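Local structure of endo-1,4-beta-xylanase I (Hypocrea jecorina, 1XYN) at residues T22-N27 / V161-W166; T90-V95 / L149-G154; Y102-N107 / F143-S148. The protein hydrolyses internal 1,4-beta-xylosidic bonds in the main chain of xylan, a plant cell-wall hemicellulose, releasing xylose and various xylooligosaccharides. One frame throughout, in Å; residues are numbered along the deposited sequence.

Contact 1 of 3, residues T22-N27 / V161-W166; sequences TGFSVN and VAVEGW
In Phe-24 CG sits between the backbone N and the carbonyl carbon (chi1 68°), which sets the ring between the two sheets, against Val-161 and Val-163. Val-163 answers with one branch: CG1 is anti to its backbone N, which leaves CG2 to reach the Phe-24 ring. That methyl comes in at the ring edge, close to the ring plane, with CG2 of Val-163 3.7 Å from CE2 of Phe-24. CG2 of Val-26, two residues along the strand, meets the same ring edge-on and also lies 4.3 Å from CB of Val-163. At the Val-161 end, Phe-24 CE1 is 3.4 Å from the carbonyl O of Val-161, approached obliquely, and 4.3 Å from its CG1. The two strands belong to the facing sheets of the beta-jelly-roll sandwich of glycoside hydrolase family 11. Their segments run almost parallel, 7° apart with axes 9.0 Å from each other, so side chains rather than backbone bonds join them. An alanine in place of Phe-24 is likely to open a gap between the sheets and leave the CG2 methyl of Val-163 without its aromatic neighbour. Tyr-17 and Val-38 close further around Phe-24, and Leu-63 touches Val-163. Glu-164, the predicted proton donor, turns its side chain to the other face of its sheet, where OE1 is hydrogen-bonded to Tyr-77 OH and OE2 lies near OD1 of Asp-33.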
loop_
_atom_site.group_PDB
_atom_site.type_symbol
_atom_site.label_atom_id
_atom_site.label_comp_id
_atom_site.label_asym_id
_atom_site.label_seq_id
_atom_site.Cartn_x
_atom_site.Cartn_y
_atom_site.Cartn_z
ATOM N N THR A 22 29.124 3.168 -6.331
ATOM C CA THR A 22 28.968 4.605 -6.520
ATOM C C THR A 22 27.619 5.020 -7.089
ATOM O O THR A 22 27.458 6.151 -7.542
ATOM C CB THR A 22 30.047 5.152 -7.469
ATOM O OG1 THR A 22 29.926 4.515 -8.749
ATOM C CG2 THR A 22 31.427 4.897 -6.908
ATOM N N GLY A 23 26.666 4.096 -7.118
ATOM C CA GLY A 23 25.361 4.431 -7.649
ATOM C C GLY A 23 24.495 3.238 -7.964
ATOM O O GLY A 23 24.560 2.199 -7.297
ATOM N N PHE A 24 23.653 3.399 -8.976
ATOM C CA PHE A 24 22.751 2.337 -9.384
ATOM C C PHE A 24 22.207 2.565 -10.779
ATOM O O PHE A 24 22.287 3.669 -11.338
ATOM C CB PHE A 24 21.590 2.187 -8.389
ATOM C CG PHE A 24 20.638 3.349 -8.385
ATOM C CD1 PHE A 24 20.928 4.501 -7.655
ATOM C CD2 PHE A 24 19.462 3.301 -9.126
ATOM C CE1 PHE A 24 20.066 5.590 -7.666
ATOM C CE2 PHE A 24 18.591 4.385 -9.144
ATOM C CZ PHE A 24 18.894 5.532 -8.414
ATOM N N SER A 25 21.597 1.510 -11.302
ATOM C CA SER A 25 21.022 1.510 -12.629
ATOM C C SER A 25 19.702 0.767 -12.540
ATOM O O SER A 25 19.547 -0.133 -11.716
ATOM C CB SER A 25 21.983 0.789 -13.577
ATOM O OG SER A 25 21.509 0.775 -14.905
ATOM N N VAL A 26 18.722 1.213 -13.322
ATOM C CA VAL A 26 17.413 0.572 -13.360
ATOM C C VAL A 26 16.749 0.727 -14.706
ATOM O O VAL A 26 16.876 1.759 -15.356
ATOM C CB VAL A 26 16.410 1.103 -12.304
ATOM C CG1 VAL A 26 16.168 0.051 -11.253
ATOM C CG2 VAL A 26 16.879 2.417 -11.696
ATOM N N ASN A 27 16.122 -0.355 -15.144
ATOM C CA ASN A 27 15.366 -0.419 -16.387
ATOM C C ASN A 27 14.080 -1.051 -15.910
ATOM O O ASN A 27 14.116 -2.021 -15.152
ATOM C CB ASN A 27 16.037 -1.343 -17.401
ATOM C CG ASN A 27 17.158 -0.664 -18.148
ATOM O OD1 ASN A 27 16.914 0.171 -19.015
ATOM N ND2 ASN A 27 18.396 -1.022 -17.824
ATOM N N VAL A 161 18.909 7.778 -2.490
ATOM C CA VAL A 161 18.556 8.510 -3.693
ATOM C C VAL A 161 17.830 7.384 -4.421
ATOM O O VAL A 161 18.436 6.364 -4.739
ATOM C CB VAL A 161 19.793 8.918 -4.495
ATOM C CG1 VAL A 161 19.388 9.428 -5.871
ATOM C CG2 VAL A 161 20.562 9.982 -3.746
ATOM N N ALA A 162 16.527 7.532 -4.621
ATOM C CA ALA A 162 15.751 6.477 -5.256
ATOM C C ALA A 162 14.917 6.863 -6.470
ATOM O O ALA A 162 14.609 8.035 -6.708
ATOM C CB ALA A 162 14.862 5.804 -4.203
ATOM N N VAL A 163 14.602 5.850 -7.268
ATOM C CA VAL A 163 13.772 6.004 -8.451
ATOM C C VAL A 163 12.555 5.169 -8.102
ATOM O O VAL A 163 12.689 4.068 -7.564
ATOM C CB VAL A 163 14.449 5.427 -9.716
ATOM C CG1 VAL A 163 13.453 5.346 -10.857
ATOM C CG2 VAL A 163 15.622 6.302 -10.134
ATOM N N GLU A 164 11.372 5.717 -8.338
ATOM C CA GLU A 164 10.135 5.008 -8.028
ATOM C C GLU A 164 9.199 5.144 -9.209
ATOM O O GLU A 164 9.166 6.184 -9.864
ATOM C CB GLU A 164 9.497 5.578 -6.754
ATOM C CG GLU A 164 8.105 5.030 -6.428
ATOM C CD GLU A 164 7.614 5.401 -5.024
ATOM O OE1 GLU A 164 8.263 6.235 -4.356
ATOM O OE2 GLU A 164 6.574 4.852 -4.585
ATOM N N GLY A 165 8.466 4.077 -9.515
ATOM C CA GLY A 165 7.564 4.143 -10.645
ATOM C C GLY A 165 6.521 3.051 -10.725
ATOM O O GLY A 165 6.490 2.127 -9.908
ATOM N N TRP A 166 5.648 3.199 -11.715
ATOM C CA TRP A 166 4.567 2.264 -11.985
ATOM C C TRP A 166 3.821 2.728 -13.229
ATOM O O TRP A 166 3.983 3.872 -13.670
ATOM C CB TRP A 166 3.592 2.181 -10.798
ATOM C CG TRP A 166 2.843 3.459 -10.478
ATOM C CD1 TRP A 166 1.658 3.881 -11.032
ATOM C CD2 TRP A 166 3.171 4.424 -9.465
ATOM N NE1 TRP A 166 1.229 5.031 -10.415
ATOM C CE2 TRP A 166 2.136 5.389 -9.453
ATOM C CE3 TRP A 166 4.236 4.564 -8.564
ATOM C CZ2 TRP A 166 2.135 6.477 -8.574
ATOM C CZ3 TRP A 166 4.236 5.650 -7.689
ATOM C CH2 TRP A 166 3.191 6.591 -7.701
#

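Contact 2 of 3, residues T90-V95 / L149-G154; sequences TVKGTV and LGLHLG
Leu-149 covers one face of the flat peptide group that joins Lys-92 to Gly-93, while the N-H of that group points to the neighbouring strand 100-109. CD1 of Leu-149 stands almost straight above the carbonyl carbon of Lys-92, at 4.1 Å, and CD2 lies over the same face, 3.9 Å from Lys-92 O. The Leu-149 side chain gets there with CG anti to its carbonyl carbon (chi1 -65°). CD1 also touches the base of the lysine side chain, 4.0 Å from Lys-92 CB. Gly-93 has no side chain to obstruct it; a CB there would sit tightly, 3.3 Å from Leu-149 CD1. The strand has the form of a classic beta bulge: Lys-92 and Gly-93 together face Ile-104, whose O accepts from Lys-92 N and whose N gives to Gly-93 O. Farther out, the lysine chain bends at chi2 (-71°), and its CG passes Leu-151 CD2 at 4.5 Å. Both leucines are placed by the end of helix 139-148, a Schellman motif with Gly-150 at C-prime, in which Leu-151 N bonds to Trp-146 O and Gly-150 N to Ala-147 O. Leu-151 then centres an inverse gamma turn and packs inward on Tyr-124. With no hydrogen bond between the segments, the loop meets the strand by apolar packing alone, leucine methyls against a peptide face and the first methylenes of the lysine; the outer part of the lysine leads away from the leucines, and its NZ makes a long, weak ion pair with Glu-106.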
loop_
_atom_site.group_PDB
_atom_site.type_symbol
_atom_site.label_atom_id
_atom_site.label_comp_id
_atom_site.label_asym_id
_atom_site.label_seq_id
_atom_site.Cartn_x
_atom_site.Cartn_y
_atom_site.Cartn_z
ATOM N N THR A 90 -1.778 17.838 0.911
ATOM C CA THR A 90 -1.978 19.256 1.149
ATOM C C THR A 90 -0.702 20.077 0.960
ATOM O O THR A 90 0.351 19.739 1.502
ATOM C CB THR A 90 -2.474 19.464 2.600
ATOM O OG1 THR A 90 -3.625 18.642 2.837
ATOM C CG2 THR A 90 -2.821 20.917 2.854
ATOM N N VAL A 91 -0.798 21.156 0.192
ATOM C CA VAL A 91 0.351 22.028 -0.007
ATOM C C VAL A 91 0.507 22.829 1.284
ATOM O O VAL A 91 -0.477 23.263 1.879
ATOM C CB VAL A 91 0.159 22.987 -1.196
ATOM C CG1 VAL A 91 1.459 23.732 -1.501
ATOM C CG2 VAL A 91 -0.292 22.218 -2.415
ATOM N N LYS A 92 1.746 22.977 1.736
ATOM C CA LYS A 92 2.046 23.703 2.960
ATOM C C LYS A 92 2.772 25.018 2.719
ATOM O O LYS A 92 2.579 25.982 3.461
ATOM C CB LYS A 92 2.855 22.810 3.894
ATOM C CG LYS A 92 2.033 21.682 4.474
ATOM C CD LYS A 92 1.033 22.223 5.475
ATOM C CE LYS A 92 0.080 21.162 5.934
ATOM N NZ LYS A 92 -0.671 21.623 7.126
ATOM N N GLY A 93 3.600 25.061 1.682
ATOM C CA GLY A 93 4.328 26.275 1.381
ATOM C C GLY A 93 5.432 26.008 0.389
ATOM O O GLY A 93 5.282 25.172 -0.492
ATOM N N THR A 94 6.531 26.744 0.511
ATOM C CA THR A 94 7.668 26.565 -0.382
ATOM C C THR A 94 8.996 26.761 0.335
ATOM O O THR A 94 9.050 27.169 1.499
ATOM C CB THR A 94 7.642 27.547 -1.601
ATOM O OG1 THR A 94 7.828 28.892 -1.141
ATOM C CG2 THR A 94 6.335 27.432 -2.388
ATOM N N VAL A 95 10.066 26.450 -0.386
ATOM C CA VAL A 95 11.427 26.594 0.088
ATOM C C VAL A 95 12.281 26.703 -1.156
ATOM O O VAL A 95 12.065 25.992 -2.128
ATOM C CB VAL A 95 11.890 25.381 0.936
ATOM C CG1 VAL A 95 11.677 24.071 0.177
ATOM C CG2 VAL A 95 13.359 25.539 1.334
ATOM N N LEU A 149 7.037 24.792 9.115
ATOM C CA LEU A 149 5.647 24.684 8.691
ATOM C C LEU A 149 4.891 23.655 9.527
ATOM O O LEU A 149 3.746 23.317 9.220
ATOM C CB LEU A 149 5.577 24.306 7.213
ATOM C CG LEU A 149 6.135 25.350 6.239
ATOM C CD1 LEU A 149 6.265 24.765 4.831
ATOM C CD2 LEU A 149 5.242 26.577 6.236
ATOM N N GLY A 150 5.533 23.167 10.586
ATOM C CA GLY A 150 4.898 22.181 11.449
ATOM C C GLY A 150 5.125 20.723 11.062
ATOM O O GLY A 150 4.520 19.819 11.638
ATOM N N LEU A 151 5.965 20.498 10.056
ATOM C CA LEU A 151 6.281 19.145 9.611
ATOM C C LEU A 151 7.455 18.664 10.469
ATOM O O LEU A 151 8.628 18.873 10.146
ATOM C CB LEU A 151 6.598 19.128 8.105
ATOM C CG LEU A 151 5.530 19.756 7.193
ATOM C CD1 LEU A 151 5.818 19.433 5.736
ATOM C CD2 LEU A 151 4.146 19.252 7.569
ATOM N N HIS A 152 7.092 18.037 11.583
ATOM C CA HIS A 152 8.013 17.531 12.598
ATOM C C HIS A 152 8.645 16.148 12.307
ATOM O O HIS A 152 7.936 15.157 12.095
ATOM C CB HIS A 152 7.231 17.506 13.923
ATOM C CG HIS A 152 8.062 17.240 15.135
ATOM N ND1 HIS A 152 7.824 16.174 15.977
ATOM C CD2 HIS A 152 9.101 17.921 15.675
ATOM C CE1 HIS A 152 8.680 16.209 16.983
ATOM N NE2 HIS A 152 9.463 17.262 16.824
ATOM N N LEU A 153 9.982 16.088 12.331
ATOM C CA LEU A 153 10.733 14.841 12.094
ATOM C C LEU A 153 11.260 14.231 13.395
ATOM O O LEU A 153 11.413 14.929 14.402
ATOM C CB LEU A 153 11.923 15.078 11.162
ATOM C CG LEU A 153 11.732 15.331 9.668
ATOM C CD1 LEU A 153 13.085 15.434 8.999
ATOM C CD2 LEU A 153 10.946 14.191 9.051
ATOM N N GLY A 154 11.534 12.929 13.367
ATOM C CA GLY A 154 12.053 12.235 14.538
ATOM C C GLY A 154 13.488 11.785 14.325
ATOM O O GLY A 154 14.280 12.523 13.731
#

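Contact 3 of 3, residues Y102-N107 / F143-S148; sequences YTIWEN and FNAWAS
Ile-104 faces the single helix of the family 11 jelly roll, helix 139-148, which packs here against strand 100-109 through Ala-145 and Trp-146. Two methyls do the touching. CG2, anti to the backbone N of Ile-104, approaches the indole obliquely, 3.7 Å from Trp-146 CD1. The other branch is extended (chi2 173°), and its CD1 meets Ala-145 CB at 3.9 Å while lying equally close to CD1 of Trp-146. Val-95 of the adjoining strand touches both Ile-104 and Ala-145. In the next shell, the indole is fixed by a hydrogen bond from its NE1 to Ser-126 OG and meets the Tyr-76 ring with planes at about 60°. Within the helix, its CE3 comes to the edge of the Phe-143 ring, in that ring's plane. On the far side of the strand, Trp-105 NE1 gives its hydrogen to Thr-103 OG1. The helix itself is held by backbone bonds such as Ala-147 N to Phe-143 O, and near its end Ser-148 OG donates to Ala-145 O at 2.9 Å, from above the carbonyl plane.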
loop_
_atom_site.group_PDB
_atom_site.type_symbol
_atom_site.label_atom_id
_atom_site.label_comp_id
_atom_site.label_asym_id
_atom_site.label_seq_id
_atom_site.Cartn_x
_atom_site.Cartn_y
_atom_site.Cartn_z
ATOM N N TYR A 102 10.739 24.775 -4.239
ATOM C CA TYR A 102 10.065 23.497 -4.044
ATOM C C TYR A 102 8.720 23.724 -3.380
ATOM O O TYR A 102 8.620 24.524 -2.456
ATOM C CB TYR A 102 10.882 22.590 -3.110
ATOM C CG TYR A 102 12.199 22.109 -3.663
ATOM C CD1 TYR A 102 13.256 22.996 -3.885
ATOM C CD2 TYR A 102 12.394 20.760 -3.959
ATOM C CE1 TYR A 102 14.479 22.552 -4.394
ATOM C CE2 TYR A 102 13.610 20.303 -4.467
ATOM C CZ TYR A 102 14.644 21.203 -4.682
ATOM O OH TYR A 102 15.834 20.752 -5.199
ATOM N N THR A 103 7.684 23.038 -3.847
ATOM C CA THR A 103 6.386 23.168 -3.200
ATOM C C THR A 103 6.332 22.042 -2.165
ATOM O O THR A 103 6.603 20.879 -2.466
ATOM C CB THR A 103 5.201 23.088 -4.195
ATOM O OG1 THR A 103 5.132 21.782 -4.770
ATOM C CG2 THR A 103 5.375 24.107 -5.305
ATOM N N ILE A 104 6.078 22.411 -0.922
ATOM C CA ILE A 104 6.023 21.446 0.159
ATOM C C ILE A 104 4.606 20.921 0.330
ATOM O O ILE A 104 3.649 21.681 0.233
ATOM C CB ILE A 104 6.529 22.086 1.459
ATOM C CG1 ILE A 104 7.959 22.593 1.244
ATOM C CG2 ILE A 104 6.466 21.096 2.620
ATOM C CD1 ILE A 104 8.510 23.388 2.404
ATOM N N TRP A 105 4.489 19.607 0.523
ATOM C CA TRP A 105 3.207 18.936 0.717
ATOM C C TRP A 105 3.284 18.053 1.948
ATOM O O TRP A 105 4.363 17.630 2.359
ATOM C CB TRP A 105 2.866 18.005 -0.459
ATOM C CG TRP A 105 2.798 18.638 -1.794
ATOM C CD1 TRP A 105 3.846 19.105 -2.539
ATOM C CD2 TRP A 105 1.624 18.825 -2.587
ATOM N NE1 TRP A 105 3.399 19.560 -3.753
ATOM C CE2 TRP A 105 2.038 19.405 -3.814
ATOM C CE3 TRP A 105 0.263 18.557 -2.387
ATOM C CZ2 TRP A 105 1.136 19.724 -4.841
ATOM C CZ3 TRP A 105 -0.637 18.868 -3.408
ATOM C CH2 TRP A 105 -0.191 19.449 -4.623
ATOM N N GLU A 106 2.133 17.796 2.548
ATOM C CA GLU A 106 2.045 16.898 3.687
ATOM C C GLU A 106 0.927 15.952 3.289
ATOM O O GLU A 106 -0.104 16.377 2.756
ATOM C CB GLU A 106 1.694 17.616 4.990
ATOM C CG GLU A 106 1.437 16.627 6.145
ATOM C CD GLU A 106 1.478 17.261 7.535
ATOM O OE1 GLU A 106 0.871 18.336 7.732
ATOM O OE2 GLU A 106 2.118 16.674 8.439
ATOM N N ASN A 107 1.143 14.664 3.517
ATOM C CA ASN A 107 0.157 13.664 3.162
ATOM C C ASN A 107 0.143 12.611 4.243
ATOM O O ASN A 107 1.022 12.584 5.101
ATOM C CB ASN A 107 0.519 13.033 1.815
ATOM C CG ASN A 107 -0.553 12.094 1.303
ATOM O OD1 ASN A 107 -1.742 12.280 1.574
ATOM N ND2 ASN A 107 -0.142 11.086 0.546
ATOM N N PHE A 143 14.702 20.171 5.781
ATOM C CA PHE A 143 14.322 19.819 7.142
ATOM C C PHE A 143 13.931 21.079 7.937
ATOM O O PHE A 143 13.020 21.039 8.771
ATOM C CB PHE A 143 15.470 19.086 7.842
ATOM C CG PHE A 143 15.887 17.805 7.166
ATOM C CD1 PHE A 143 14.962 17.026 6.476
ATOM C CD2 PHE A 143 17.207 17.372 7.232
ATOM C CE1 PHE A 143 15.340 15.839 5.864
ATOM C CE2 PHE A 143 17.596 16.183 6.622
ATOM C CZ PHE A 143 16.660 15.417 5.939
ATOM N N ASN A 144 14.633 22.186 7.689
ATOM C CA ASN A 144 14.343 23.447 8.367
ATOM C C ASN A 144 12.981 23.967 7.908
ATOM O O ASN A 144 12.124 24.285 8.732
ATOM C CB ASN A 144 15.429 24.498 8.080
ATOM C CG ASN A 144 16.741 24.221 8.818
ATOM O OD1 ASN A 144 16.834 23.307 9.635
ATOM N ND2 ASN A 144 17.753 25.018 8.529
ATOM N N ALA A 145 12.779 24.002 6.590
ATOM C CA ALA A 145 11.523 24.464 5.997
ATOM C C ALA A 145 10.344 23.607 6.456
ATOM O O ALA A 145 9.257 24.119 6.733
ATOM C CB ALA A 145 11.622 24.448 4.500
ATOM N N TRP A 146 10.571 22.303 6.559
ATOM C CA TRP A 146 9.535 21.386 6.994
ATOM C C TRP A 146 9.159 21.673 8.445
ATOM O O TRP A 146 7.981 21.810 8.773
ATOM C CB TRP A 146 9.996 19.929 6.828
ATOM C CG TRP A 146 10.108 19.465 5.378
ATOM C CD1 TRP A 146 9.638 20.110 4.256
ATOM C CD2 TRP A 146 10.725 18.256 4.910
ATOM N NE1 TRP A 146 9.924 19.371 3.130
ATOM C CE2 TRP A 146 10.589 18.232 3.499
ATOM C CE3 TRP A 146 11.378 17.193 5.543
ATOM C CZ2 TRP A 146 11.082 17.185 2.717
ATOM C CZ3 TRP A 146 11.867 16.155 4.762
ATOM C CH2 TRP A 146 11.715 16.162 3.364
ATOM N N ALA A 147 10.169 21.808 9.299
ATOM C CA ALA A 147 9.958 22.083 10.716
ATOM C C ALA A 147 9.209 23.392 10.940
ATOM O O ALA A 147 8.295 23.443 11.763
ATOM C CB ALA A 147 11.294 22.112 11.451
ATOM N N SER A 148 9.567 24.424 10.171
ATOM C CA SER A 148 8.940 25.742 10.297
ATOM C C SER A 148 7.463 25.767 9.917
ATOM O O SER A 148 6.724 26.656 10.347
ATOM C CB SER A 148 9.712 26.802 9.498
ATOM O OG SER A 148 9.585 26.623 8.102
#

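Contacts 2 and 3 are almost one site: their centres lie 3 Å apart, and two probable backbone hydrogen bonds join them, Leu-151 N to Trp-146 O and Lys-92 N to Ile-104 O, each 2.7 Å. The helix and the loop after it thus pack as a unit on strands 90-97 and 100-109. Contact 1 lies on the other side of the chain's centre, its centre about 26 Å from that of contact 2 and about 24 Å from that of contact 3. Tyr-77, a probable substrate-binding residue that hydrogen-bonds Glu-164 of contact 1, has its side chain about 6 Å from that of Trp-146 (contact 3) and about 10 Å from that of Val-163 (contact 1). A calcium ion lies about 11 Å from the Val-163 side chain.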